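Local coordinates for glycerate dehydrogenase/glyoxylate reductase (Thermus thermophilus, PDB 2CUK), which probably uses NADH or NADPH to reduce glyoxylate and hydroxypyruvate, as a member of the D-isomer specific 2-hydroxyacid dehydrogenase family, at residues V3-T8 / K12-L17; A290-E295 / P306-V311. All coordinates share one frame; numbering follows the deposited sequence.

Contact 1. Residues V3-T8 / K12-L17; sequences VLVTRT and KALDRL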
loop_
_atom_site.group_PDB
_atom_site.type_symbol
_atom_site.label_atom_id
_atom_site.label_comp_id
_atom_site.label_asym_id
_atom_site.label_seq_id
_atom_site.Cartn_x
_atom_site.Cartn_y
_atom_site.Cartn_z
ATOM N N VAL A 3 24.695 -16.674 26.405
ATOM C CA VAL A 3 24.436 -15.617 25.433
ATOM C C VAL A 3 23.188 -14.847 25.853
ATOM O O VAL A 3 22.172 -15.444 26.210
ATOM C CB VAL A 3 24.213 -16.195 24.013
ATOM C CG1 VAL A 3 23.831 -15.075 23.045
ATOM C CG2 VAL A 3 25.477 -16.892 23.533
ATOM N N LEU A 4 23.272 -13.521 25.815
ATOM C CA LEU A 4 22.146 -12.678 26.186
ATOM C C LEU A 4 21.513 -12.011 24.967
ATOM O O LEU A 4 22.189 -11.331 24.195
ATOM C CB LEU A 4 22.589 -11.604 27.182
ATOM C CG LEU A 4 21.517 -10.596 27.605
ATOM C CD1 LEU A 4 20.348 -11.325 28.252
ATOM C CD2 LEU A 4 22.114 -9.588 28.568
ATOM N N VAL A 5 20.212 -12.229 24.803
ATOM C CA VAL A 5 19.449 -11.645 23.706
ATOM C C VAL A 5 18.481 -10.690 24.397
ATOM O O VAL A 5 17.610 -11.118 25.155
ATOM C CB VAL A 5 18.668 -12.725 22.930
ATOM C CG1 VAL A 5 18.054 -12.123 21.673
ATOM C CG2 VAL A 5 19.593 -13.881 22.574
ATOM N N THR A 6 18.648 -9.396 24.136
ATOM C CA THR A 6 17.840 -8.362 24.772
ATOM C C THR A 6 16.340 -8.350 24.489
ATOM O O THR A 6 15.591 -7.670 25.189
ATOM C CB THR A 6 18.401 -6.969 24.453
ATOM O OG1 THR A 6 18.324 -6.733 23.041
ATOM C CG2 THR A 6 19.860 -6.875 24.905
ATOM N N ARG A 7 15.901 -9.090 23.476
ATOM C CA ARG A 7 14.478 -9.148 23.138
ATOM C C ARG A 7 14.125 -10.502 22.535
ATOM O O ARG A 7 14.990 -11.193 21.999
ATOM C CB ARG A 7 14.115 -8.057 22.124
ATOM C CG ARG A 7 14.307 -6.632 22.601
ATOM C CD ARG A 7 13.337 -6.253 23.714
ATOM N NE ARG A 7 13.432 -4.828 24.019
ATOM C CZ ARG A 7 14.527 -4.232 24.482
ATOM N NH1 ARG A 7 15.627 -4.941 24.705
ATOM N NH2 ARG A 7 14.533 -2.923 24.696
ATOM N N THR A 8 12.852 -10.879 22.619
ATOM C CA THR A 8 12.410 -12.140 22.041
ATOM C C THR A 8 12.432 -11.982 20.522
ATOM O O THR A 8 12.091 -10.921 19.997
ATOM C CB THR A 8 10.991 -12.502 22.498
ATOM O OG1 THR A 8 10.122 -11.384 22.287
ATOM C CG2 THR A 8 10.987 -12.869 23.975
ATOM N N LYS A 12 13.003 -19.758 14.914
ATOM C CA LYS A 12 13.807 -20.579 15.812
ATOM C C LYS A 12 15.305 -20.519 15.532
ATOM O O LYS A 12 16.032 -21.466 15.830
ATOM C CB LYS A 12 13.333 -22.033 15.753
ATOM C CG LYS A 12 11.986 -22.275 16.423
ATOM C CD LYS A 12 11.594 -23.744 16.359
ATOM C CE LYS A 12 10.415 -24.043 17.272
ATOM N NZ LYS A 12 10.739 -23.764 18.703
ATOM N N ALA A 13 15.767 -19.404 14.975
ATOM C CA ALA A 13 17.185 -19.244 14.672
ATOM C C ALA A 13 18.045 -19.468 15.913
ATOM O O ALA A 13 19.163 -19.971 15.820
ATOM C CB ALA A 13 17.445 -17.852 14.094
ATOM N N LEU A 14 17.523 -19.097 17.076
ATOM C CA LEU A 14 18.263 -19.262 18.324
ATOM C C LEU A 14 18.534 -20.725 18.682
ATOM O O LEU A 14 19.522 -21.027 19.356
ATOM C CB LEU A 14 17.515 -18.580 19.473
ATOM C CG LEU A 14 17.499 -17.048 19.449
ATOM C CD1 LEU A 14 16.674 -16.526 20.607
ATOM C CD2 LEU A 14 18.920 -16.514 19.523
ATOM N N ASP A 15 17.664 -21.627 18.233
ATOM C CA ASP A 15 17.827 -23.051 18.519
ATOM C C ASP A 15 19.207 -23.555 18.109
ATOM O O ASP A 15 19.726 -24.504 18.694
ATOM C CB ASP A 15 16.749 -23.877 17.806
ATOM C CG ASP A 15 15.417 -23.871 18.539
ATOM O OD1 ASP A 15 15.347 -23.322 19.658
ATOM O OD2 ASP A 15 14.436 -24.428 17.999
ATOM N N ARG A 16 19.798 -22.924 17.101
ATOM C CA ARG A 16 21.117 -23.325 16.635
ATOM C C ARG A 16 22.123 -23.144 17.769
ATOM O O ARG A 16 22.996 -23.990 17.981
ATOM C CB ARG A 16 21.525 -22.482 15.426
ATOM C CG ARG A 16 22.821 -22.920 14.777
ATOM C CD ARG A 16 23.153 -22.048 13.579
ATOM N NE ARG A 16 24.400 -22.454 12.936
ATOM C CZ ARG A 16 24.937 -21.831 11.893
ATOM N NH1 ARG A 16 24.333 -20.769 11.376
ATOM N NH2 ARG A 16 26.075 -22.267 11.367
ATOM N N LEU A 17 21.990 -22.040 18.498
ATOM C CA LEU A 17 22.881 -21.750 19.622
ATOM C C LEU A 17 22.695 -22.803 20.713
ATOM O O LEU A 17 23.641 -23.282 21.322
ATOM C CB LEU A 17 22.528 -20.388 20.221
ATOM C CG LEU A 17 22.788 -19.185 19.297
ATOM C CD1 LEU A 17 22.493 -17.869 20.008
ATOM C CD2 LEU A 17 24.238 -19.086 18.806
#

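Contact 2. Residues A290-E295 / P306-V311; sequences AEVAVE and PPNPVV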
loop_
_atom_site.group_PDB
_atom_site.type_symbol
_atom_site.label_atom_id
_atom_site.label_comp_id
_atom_site.label_asym_id
_atom_site.label_seq_id
_atom_site.Cartn_x
_atom_site.Cartn_y
_atom_site.Cartn_z
ATOM N N ALA A 290 17.534 -12.747 12.420
ATOM C CA ALA A 290 17.935 -13.572 13.553
ATOM C C ALA A 290 18.992 -14.587 13.118
ATOM O O ALA A 290 19.977 -14.797 13.822
ATOM C CB ALA A 290 16.719 -14.294 14.137
ATOM N N GLU A 291 18.784 -15.209 11.959
ATOM C CA GLU A 291 19.728 -16.192 11.439
ATOM C C GLU A 291 21.101 -15.565 11.210
ATOM O O GLU A 291 22.126 -16.163 11.529
ATOM C CB GLU A 291 19.242 -16.770 10.106
ATOM C CG GLU A 291 17.837 -17.332 10.110
ATOM C CD GLU A 291 17.444 -17.893 8.752
ATOM O OE1 GLU A 291 17.691 -17.219 7.723
ATOM O OE2 GLU A 291 16.883 -19.006 8.713
ATOM N N VAL A 292 21.110 -14.363 10.640
ATOM C CA VAL A 292 22.357 -13.662 10.355
ATOM C C VAL A 292 23.088 -13.255 11.631
ATOM O O VAL A 292 24.312 -13.373 11.714
ATOM C CB VAL A 292 22.099 -12.420 9.467
ATOM C CG1 VAL A 292 23.385 -11.637 9.265
ATOM C CG2 VAL A 292 21.545 -12.864 8.114
ATOM N N ALA A 293 22.350 -12.773 12.627
ATOM C CA ALA A 293 22.973 -12.384 13.887
ATOM C C ALA A 293 23.558 -13.637 14.549
ATOM O O ALA A 293 24.677 -13.619 15.059
ATOM C CB ALA A 293 21.948 -11.733 14.804
ATOM N N VAL A 294 22.796 -14.724 14.528
ATOM C CA VAL A 294 23.247 -15.981 15.115
ATOM C C VAL A 294 24.514 -16.480 14.421
ATOM O O VAL A 294 25.462 -16.909 15.080
ATOM C CB VAL A 294 22.139 -17.057 15.023
ATOM C CG1 VAL A 294 22.719 -18.450 15.260
ATOM C CG2 VAL A 294 21.064 -16.759 16.048
ATOM N N GLU A 295 24.530 -16.419 13.093
ATOM C CA GLU A 295 25.691 -16.858 12.324
ATOM C C GLU A 295 26.932 -16.078 12.752
ATOM O O GLU A 295 27.965 -16.664 13.087
ATOM C CB GLU A 295 25.449 -16.650 10.828
ATOM C CG GLU A 295 26.607 -17.091 9.944
ATOM C CD GLU A 295 26.905 -18.578 10.063
ATOM O OE1 GLU A 295 25.997 -19.389 9.780
ATOM O OE2 GLU A 295 28.045 -18.937 10.438
ATOM N N PRO A 306 33.732 -13.534 11.344
ATOM C CA PRO A 306 32.307 -13.361 11.044
ATOM C C PRO A 306 32.095 -12.780 9.647
ATOM O O PRO A 306 32.931 -12.032 9.145
ATOM C CB PRO A 306 31.841 -12.420 12.148
ATOM C CG PRO A 306 33.040 -11.556 12.359
ATOM C CD PRO A 306 34.175 -12.561 12.359
ATOM N N PRO A 307 30.970 -13.121 9.001
ATOM C CA PRO A 307 30.675 -12.617 7.657
ATOM C C PRO A 307 30.292 -11.137 7.548
ATOM O O PRO A 307 30.509 -10.518 6.506
ATOM C CB PRO A 307 29.553 -13.541 7.184
ATOM C CG PRO A 307 28.846 -13.886 8.454
ATOM C CD PRO A 307 29.992 -14.146 9.405
ATOM N N ASN A 308 29.729 -10.564 8.608
ATOM C CA ASN A 308 29.320 -9.159 8.552
ATOM C C ASN A 308 29.854 -8.337 9.721
ATOM O O ASN A 308 29.085 -7.776 10.505
ATOM C CB ASN A 308 27.791 -9.062 8.514
ATOM C CG ASN A 308 27.165 -10.075 7.575
ATOM O OD1 ASN A 308 26.568 -11.053 8.015
ATOM N ND2 ASN A 308 27.307 -9.848 6.274
ATOM N N PRO A 309 31.185 -8.236 9.840
ATOM C CA PRO A 309 31.775 -7.468 10.936
ATOM C C PRO A 309 31.725 -5.957 10.745
ATOM O O PRO A 309 31.772 -5.452 9.620
ATOM C CB PRO A 309 33.203 -7.993 10.979
ATOM C CG PRO A 309 33.504 -8.186 9.515
ATOM C CD PRO A 309 32.232 -8.849 8.999
ATOM N N VAL A 310 31.616 -5.249 11.863
ATOM C CA VAL A 310 31.595 -3.794 11.892
ATOM C C VAL A 310 32.948 -3.394 12.475
ATOM O O VAL A 310 33.536 -2.388 12.082
ATOM C CB VAL A 310 30.471 -3.266 12.803
ATOM C CG1 VAL A 310 30.535 -1.754 12.890
ATOM C CG2 VAL A 310 29.118 -3.712 12.266
ATOM N N VAL A 311 33.426 -4.200 13.420
ATOM C CA VAL A 311 34.724 -3.982 14.053
ATOM C C VAL A 311 35.392 -5.338 14.270
ATOM O O VAL A 311 34.654 -6.324 14.488
ATOM C CB VAL A 311 34.595 -3.278 15.429
ATOM C CG1 VAL A 311 33.723 -2.044 15.309
ATOM C CG2 VAL A 311 34.037 -4.239 16.457
ATOM O OXT VAL A 311 36.638 -5.400 14.236
#

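Contact 1. Residues V3-T8 / K12-L17
Val5 turns CG2 opposite its carbonyl carbon and CG1 opposite its backbone N (chi1 -171°), while Leu14 swings CG opposite its own carbonyl carbon (chi1 -70°); its chi2 sends CD1 on in the extended direction, and CD2, the branch turned off that line, lies 4.1 Å from Val5 CG2. The two side chains pass each other in opposite directions and meet only through these methyls. Three residues on from Leu14, Leu17 faces Val3, two residues back along the strand from Val5. Leu17 has nearly the same torsions as Leu14, but they serve a different branch pairing: its extended branch, CD1, comes to 4.3 Å from Val3 CG1. The pairing follows from spacing, since residues 3 and 5 share one face of the strand and the CB of both Leu14 and Leu17 points toward it. All four are buried, and the interface is purely apolar: no hydrogen bond crosses it, and the CA atoms of Val5 and Leu14 stay 9.4 Å apart. Lys12 to Asp15 form a type I turn, closed by Asp15 N to Lys12 O at 2.9 Å, leading into the helix. Beyond the strand, Arg7 NH1 donates to Thr6 O at 2.8 Å from above the carbonyl plane, and Asp53 forms a salt bridge with the same NH1. The Val3/Val5 to Leu14/Leu17 packing joins the strand and helix of the beta-alpha-beta unit 2-5, 15-19, 23-26. Strand 2-5 lies between strands 23-26 and 46-48 in a parallel sheet; Val24 and Val26 touch Leu17 and Leu14, and helix 283-301 adds Leu297 against Val3 and Leu298 against Leu17.

Contact 2. Residues A290-E295 / P306-V311
Val292 and Asn308 meet at about a right angle, CG1 of the valine lying 3.5 Å from OD1 of the amide. With CG1 opposite the backbone N (chi1 176°), that methyl reaches the C-terminal segment and packs against a polar oxygen that has its hydrogen bond with a residue bordering the segments. A second crossing, again close to perpendicular, brings Glu295 against Pro307: the touching atoms are both CG, 4.2 Å apart, so the glutamate contributes its aliphatic portion and the proline the apex of its ring. Glu295 CG stands opposite the backbone N, and a bend at chi2 (62°) then turns the carboxylate off the line of the first two side-chain carbons. Its OE1 makes a salt bridge with Arg16, and OE2 has a long, weak ion pair with Arg304. The contact is light: no hydrogen bond crosses between the segments, and only 118 Å² is buried in total. Asn296 of helix 283-301 supplies a polar link nearby, its OD1 accepting from the backbone N of Asn308 and its ND2 donating to Val292 O. The segment 306-311, in the loop after helix 283-301, lies between that helix and strand 90-92: Asn308 has backbone bonding with His93, and Val310 and Val311 both face Val91 in a classic beta bulge. Pro306 packs on Arg90 and Thr92, and Val311 on helix 81-85, so the chain end lies along strand 90-92, at the edge of the sheet within this chain. The last residues thus join the domain that contains the N-terminal strand 2-5, as in this dehydrogenase family.

In the fold
Helix 283-301 connects the two contacts, whose centres lie 13 Å apart. Arg16 NH1 of contact 1 forms a salt bridge with Glu295 OE1 of contact 2 at 2.7 Å, and Ala13 CB packs on Ala290 CB at 3.6 Å. Ala13 O also lies 3.7 Å from Val294 CG2, so the start of segment 12-17 rests on the helix. Contact 1 lies toward one outer strand of the five-stranded parallel sheet, 23-26, and contact 2 toward the other, 90-92. Both belong to the domain built round that sheet. In chain order, the first strand of the separate six-stranded sheet is 146-150, followed by a glycine pattern consistent with Rossmann-type NAD binding.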